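Local coordinates for protein DynE8 (Micromonospora chersina, PDB 4AMM) that is the iterative polyketide synthase of enediyne (dynemicin) biosynthesis, whose acyltransferase domain, present here, probably selects and loads the acyl building block, at residues Ala342-Glu347 against Gly362-Ser367; Leu281-Ala286 against Gln326-Val331. One frame throughout, in Å; residues are numbered along the deposited sequence.

Contact 1 (Ala342-Glu347 against Gly362-Ser367); sequences ADLLVE and GRTAVS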
loop_
_atom_site.group_PDB
_atom_site.type_symbol
_atom_site.label_atom_id
_atom_site.label_comp_id
_atom_site.label_asym_id
_atom_site.label_seq_id
_atom_site.Cartn_x
_atom_site.Cartn_y
_atom_site.Cartn_z
ATOM N N ALA A 342 -10.958 -4.901 7.136
ATOM C CA ALA A 342 -11.358 -4.084 6.025
ATOM C C ALA A 342 -11.609 -4.995 4.864
ATOM O O ALA A 342 -10.810 -5.897 4.577
ATOM C CB ALA A 342 -10.253 -3.057 5.634
ATOM N N ASP A 343 -12.690 -4.800 4.164
ATOM C CA ASP A 343 -12.968 -5.520 2.969
ATOM C C ASP A 343 -12.102 -5.149 1.792
ATOM O O ASP A 343 -11.850 -5.975 0.892
ATOM C CB ASP A 343 -14.402 -5.228 2.566
ATOM C CG ASP A 343 -15.386 -5.485 3.701
ATOM O OD1 ASP A 343 -15.447 -6.681 4.097
ATOM O OD2 ASP A 343 -16.028 -4.555 4.237
ATOM N N LEU A 344 -11.608 -3.920 1.800
ATOM C CA LEU A 344 -10.770 -3.481 0.742
ATOM C C LEU A 344 -9.675 -2.559 1.339
ATOM O O LEU A 344 -9.910 -1.786 2.261
ATOM C CB LEU A 344 -11.711 -2.819 -0.283
ATOM C CG LEU A 344 -11.147 -2.260 -1.546
ATOM C CD1 LEU A 344 -12.287 -2.244 -2.504
ATOM C CD2 LEU A 344 -10.628 -0.851 -1.233
ATOM N N LEU A 345 -8.450 -2.671 0.810
ATOM C CA LEU A 345 -7.346 -1.826 1.273
ATOM C C LEU A 345 -6.923 -0.951 0.118
ATOM O O LEU A 345 -6.825 -1.442 -1.030
ATOM C CB LEU A 345 -6.180 -2.736 1.689
ATOM C CG LEU A 345 -6.520 -3.607 2.860
ATOM C CD1 LEU A 345 -5.639 -4.793 2.989
ATOM C CD2 LEU A 345 -6.510 -2.777 4.138
ATOM N N VAL A 346 -6.615 0.294 0.351
ATOM C CA VAL A 346 -6.108 1.186 -0.650
ATOM C C VAL A 346 -4.753 1.681 -0.218
ATOM O O VAL A 346 -4.576 2.221 0.899
ATOM C CB VAL A 346 -7.089 2.426 -0.831
ATOM C CG1 VAL A 346 -6.450 3.413 -1.834
ATOM C CG2 VAL A 346 -8.431 1.877 -1.363
ATOM N N GLU A 347 -3.748 1.438 -1.044
ATOM C CA GLU A 347 -2.379 1.938 -0.774
ATOM C C GLU A 347 -2.222 3.385 -1.206
ATOM O O GLU A 347 -2.617 3.767 -2.338
ATOM C CB GLU A 347 -1.397 0.965 -1.475
ATOM C CG GLU A 347 0.085 1.326 -1.273
ATOM C CD GLU A 347 1.017 0.284 -1.896
ATOM O OE1 GLU A 347 0.542 -0.649 -2.575
ATOM O OE2 GLU A 347 2.163 0.317 -1.513
ATOM N N GLY A 362 -3.811 -12.770 1.021
ATOM C CA GLY A 362 -5.177 -13.089 0.687
ATOM C C GLY A 362 -6.148 -11.935 0.870
ATOM O O GLY A 362 -7.340 -12.156 0.844
ATOM N N ARG A 363 -5.622 -10.722 1.002
ATOM C CA ARG A 363 -6.515 -9.548 1.150
ATOM C C ARG A 363 -6.728 -8.890 -0.238
ATOM O O ARG A 363 -5.993 -9.143 -1.223
ATOM C CB ARG A 363 -5.891 -8.576 2.157
ATOM C CG ARG A 363 -5.644 -9.096 3.565
ATOM C CD ARG A 363 -6.979 -9.507 4.265
ATOM N NE ARG A 363 -7.648 -8.244 4.613
ATOM C CZ ARG A 363 -7.432 -7.476 5.705
ATOM N NH1 ARG A 363 -6.525 -7.821 6.630
ATOM N NH2 ARG A 363 -8.121 -6.312 5.814
ATOM N N THR A 364 -7.756 -8.069 -0.327
ATOM C CA THR A 364 -8.025 -7.308 -1.567
ATOM C C THR A 364 -7.471 -5.899 -1.453
ATOM O O THR A 364 -7.821 -5.228 -0.476
ATOM C CB THR A 364 -9.548 -7.178 -1.761
ATOM O OG1 THR A 364 -10.142 -8.499 -1.911
ATOM C CG2 THR A 364 -9.958 -6.326 -2.996
ATOM N N ALA A 365 -6.558 -5.504 -2.363
ATOM C CA ALA A 365 -5.867 -4.249 -2.205
ATOM C C ALA A 365 -5.570 -3.660 -3.569
ATOM O O ALA A 365 -5.208 -4.412 -4.547
ATOM C CB ALA A 365 -4.550 -4.482 -1.429
ATOM N N VAL A 366 -5.568 -2.354 -3.673
ATOM C CA VAL A 366 -5.222 -1.627 -4.874
ATOM C C VAL A 366 -4.453 -0.387 -4.517
ATOM O O VAL A 366 -4.701 0.164 -3.413
ATOM C CB VAL A 366 -6.509 -1.322 -5.658
ATOM C CG1 VAL A 366 -7.424 -0.468 -4.869
ATOM C CG2 VAL A 366 -6.218 -0.698 -7.002
ATOM N N SER A 367 -3.501 0.075 -5.303
ATOM C CA SER A 367 -2.702 1.237 -4.944
ATOM C C SER A 367 -3.124 2.433 -5.759
ATOM O O SER A 367 -3.317 2.354 -7.000
ATOM C CB SER A 367 -1.210 0.924 -5.230
ATOM O OG SER A 367 -0.459 2.083 -4.883
HETATM O O HOH W 1 -9.439 -7.773 2.279
#
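Arg363 reaches across the start of the strand pair and sets the edge of its guanidinium against the backbone of Ala342. NH2 donates to Ala342 O at 3.0 Å, on a lone pair of the carbonyl, with the oxygen 22° out of the guanidinium plane. Leu345 lies over one face of that group, its CD1 3.9 Å above the plane and offset toward the rim. The Arg363 chain bends at chi2 and chi3, -62° and -74°, which folds the guanidinium over toward Ala342. Water 1 lies in the guanidinium plane, accepts from Arg363 NE and Thr364 N, and donates to Ala342 O. Arg363 also donates to Leu337 O and Leu340 O. With an alanine at Arg363, these three carbonyls would probably lose their guanidinium donor, and Leu345 CD1 the flat group it lies over.

Strands 344-347 and 365-367 run parallel. With helix 353-360 between them they form a beta-alpha-beta unit, 365-367 being an outermost strand of the sheet. Leu345 N binds Thr364 O at 2.9 Å, Leu345 O takes Val366 N, and Glu347 N bonds to Val366 O. Leu345 CB meets Ala365 CB at 3.9 Å on the side covered by the helix. Glu347 extends alongside Ser367, and its carboxylate accepts from Leu354 N and Ser355 N. Those bonds at the helix start would probably help to stabilise the buried negative charge.

Contact 2 (Leu281-Ala286 against Gln326-Val331); sequences LMAPAA and QLTGPV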
loop_
_atom_site.group_PDB
_atom_site.type_symbol
_atom_site.label_atom_id
_atom_site.label_comp_id
_atom_site.label_asym_id
_atom_site.label_seq_id
_atom_site.Cartn_x
_atom_site.Cartn_y
_atom_site.Cartn_z
ATOM N N LEU A 281 21.850 -3.759 14.273
ATOM C CA LEU A 281 22.925 -2.946 13.599
ATOM C C LEU A 281 22.446 -1.569 13.269
ATOM O O LEU A 281 23.223 -0.683 12.909
ATOM C CB LEU A 281 23.432 -3.620 12.320
ATOM C CG LEU A 281 24.106 -4.918 12.690
ATOM C CD1 LEU A 281 24.560 -5.576 11.439
ATOM C CD2 LEU A 281 25.334 -4.662 13.677
ATOM N N MET A 282 21.145 -1.290 13.377
ATOM C CA MET A 282 20.575 0.065 13.230
ATOM C C MET A 282 20.510 0.853 14.541
ATOM O O MET A 282 20.046 2.010 14.442
ATOM C CB MET A 282 19.179 -0.005 12.555
ATOM C CG MET A 282 19.149 -0.725 11.234
ATOM S SD MET A 282 20.399 -0.144 9.978
ATOM C CE MET A 282 19.657 1.442 9.854
ATOM N N ALA A 283 21.060 0.335 15.620
ATOM C CA ALA A 283 20.956 1.109 16.878
ATOM C C ALA A 283 21.623 2.514 16.795
ATOM O O ALA A 283 21.062 3.456 17.311
ATOM C CB ALA A 283 21.557 0.276 18.005
ATOM N N PRO A 284 22.760 2.659 16.111
ATOM C CA PRO A 284 23.340 4.019 15.991
ATOM C C PRO A 284 22.392 4.979 15.293
ATOM O O PRO A 284 22.161 6.212 15.721
ATOM C CB PRO A 284 24.646 3.774 15.174
ATOM C CG PRO A 284 25.035 2.471 15.485
ATOM C CD PRO A 284 23.669 1.674 15.533
ATOM N N ALA A 285 21.742 4.549 14.201
ATOM C CA ALA A 285 20.751 5.348 13.487
ATOM C C ALA A 285 19.535 5.686 14.345
ATOM O O ALA A 285 19.020 6.826 14.266
ATOM C CB ALA A 285 20.301 4.655 12.220
ATOM N N ALA A 286 19.128 4.759 15.202
ATOM C CA ALA A 286 18.004 5.027 16.087
ATOM C C ALA A 286 18.304 6.144 17.054
ATOM O O ALA A 286 17.406 6.915 17.413
ATOM C CB ALA A 286 17.633 3.710 16.830
ATOM N N GLN A 326 11.426 1.204 16.394
ATOM C CA GLN A 326 11.094 0.742 15.015
ATOM C C GLN A 326 12.352 0.366 14.293
ATOM O O GLN A 326 12.279 -0.622 13.550
ATOM C CB GLN A 326 10.447 1.830 14.251
ATOM C CG GLN A 326 10.051 1.418 12.812
ATOM C CD GLN A 326 9.189 2.397 12.098
ATOM O OE1 GLN A 326 9.556 3.570 11.987
ATOM N NE2 GLN A 326 8.038 1.971 11.617
ATOM N N LEU A 327 13.436 1.076 14.489
ATOM C CA LEU A 327 14.576 0.859 13.583
ATOM C C LEU A 327 15.322 -0.414 13.910
ATOM O O LEU A 327 15.903 -1.002 12.994
ATOM C CB LEU A 327 15.514 2.018 13.655
ATOM C CG LEU A 327 15.276 3.128 12.611
ATOM C CD1 LEU A 327 13.904 3.700 12.466
ATOM C CD2 LEU A 327 16.245 4.246 12.827
ATOM N N THR A 328 15.306 -0.858 15.188
ATOM C CA THR A 328 16.045 -2.016 15.559
ATOM C C THR A 328 15.237 -3.311 15.552
ATOM O O THR A 328 15.734 -4.395 15.491
ATOM C CB THR A 328 16.668 -1.838 16.956
ATOM O OG1 THR A 328 15.635 -1.345 17.795
ATOM C CG2 THR A 328 17.792 -0.767 16.888
ATOM N N GLY A 329 13.923 -3.140 15.776
ATOM C CA GLY A 329 12.982 -4.252 15.857
ATOM C C GLY A 329 12.386 -4.651 14.492
ATOM O O GLY A 329 12.521 -3.917 13.491
ATOM N N PRO A 330 11.606 -5.739 14.507
ATOM C CA PRO A 330 11.048 -6.224 13.214
ATOM C C PRO A 330 9.846 -5.402 12.785
ATOM O O PRO A 330 9.134 -4.814 13.622
ATOM C CB PRO A 330 10.632 -7.646 13.519
ATOM C CG PRO A 330 10.285 -7.582 15.006
ATOM C CD PRO A 330 11.430 -6.711 15.595
ATOM N N VAL A 331 9.558 -5.404 11.522
ATOM C CA VAL A 331 8.339 -4.813 10.934
ATOM C C VAL A 331 7.259 -5.852 11.008
ATOM O O VAL A 331 7.288 -6.954 10.401
ATOM C CB VAL A 331 8.544 -4.439 9.449
ATOM C CG1 VAL A 331 7.207 -3.870 8.839
ATOM C CG2 VAL A 331 9.667 -3.462 9.280
#
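Leu327 presents its CD2 methyl to the first turn of helix 283-294. This methyl lies 3.8 Å from Ala286 N and 4.1 Å from Ala285 CB, so it rests on backbone as well as on side chain. Leu327 CB meets Ala286 CB at 4.2 Å. The small alanines let the leucine come close to the helix backbone. Arg201 and Met205 of helix 191-206 also touch Leu327.

Thr328 adds a second methyl. Its CG2 sits 3.7 Å from Ala283 N and 4.1 Å from Ala283 CB, at the beginning of the same helix. CG2 is anti to the carbonyl carbon, which directs the methyl at the helix while OG1 makes a weak hydrogen bond to Arg325 O.

Met282 approaches with the base of its side chain. CB lies 3.5 Å from Leu327 O, and CG is 3.7 Å from the same oxygen. The chain then bends at both chi2 and chi3. Elsewhere Met282 packs on Phe277 and on Met205, so helix 191-206 is shared by both sides of the contact.

No hydrogen bond crosses between the segments. Met282 occupies the N-cap position, and its carbonyl accepts from Ala286 N at 3.0 Å. The contact is apolar packing of a helix N-terminus against Leu327 and Thr328 of helix 319-328, which is weakly bonded here. In the same segment, Gly329 O accepts from His278 ND1, and Gln326 NE2 makes a weak hydrogen bond to Ser176 O in the GxSxG sequence, probably the nucleophile elbow. Phe277 and His278 end the HAFH sequence, consistent with a malonyl-specific acyltransferase.

Along the chain, contact 2 closes before contact 1 opens. Their centres are 28 Å apart and their nearest atoms about 12 Å apart, so they do not touch. Both belong to the acyltransferase domain. Contact 1 lies nearer the centre of the chain and joins two neighbouring strands, one of them an outermost strand, in the five-stranded parallel sheet. Contact 2 lies farther out and packs the start of helix 283-294 on residues 327-328. From there the chain passes through strand 331-332, at the edge of the mixed sheet, and helix 333-339 to reach strand 344-347. The path thus leads from the mixed-sheet part of the domain back into its parallel-sheet core.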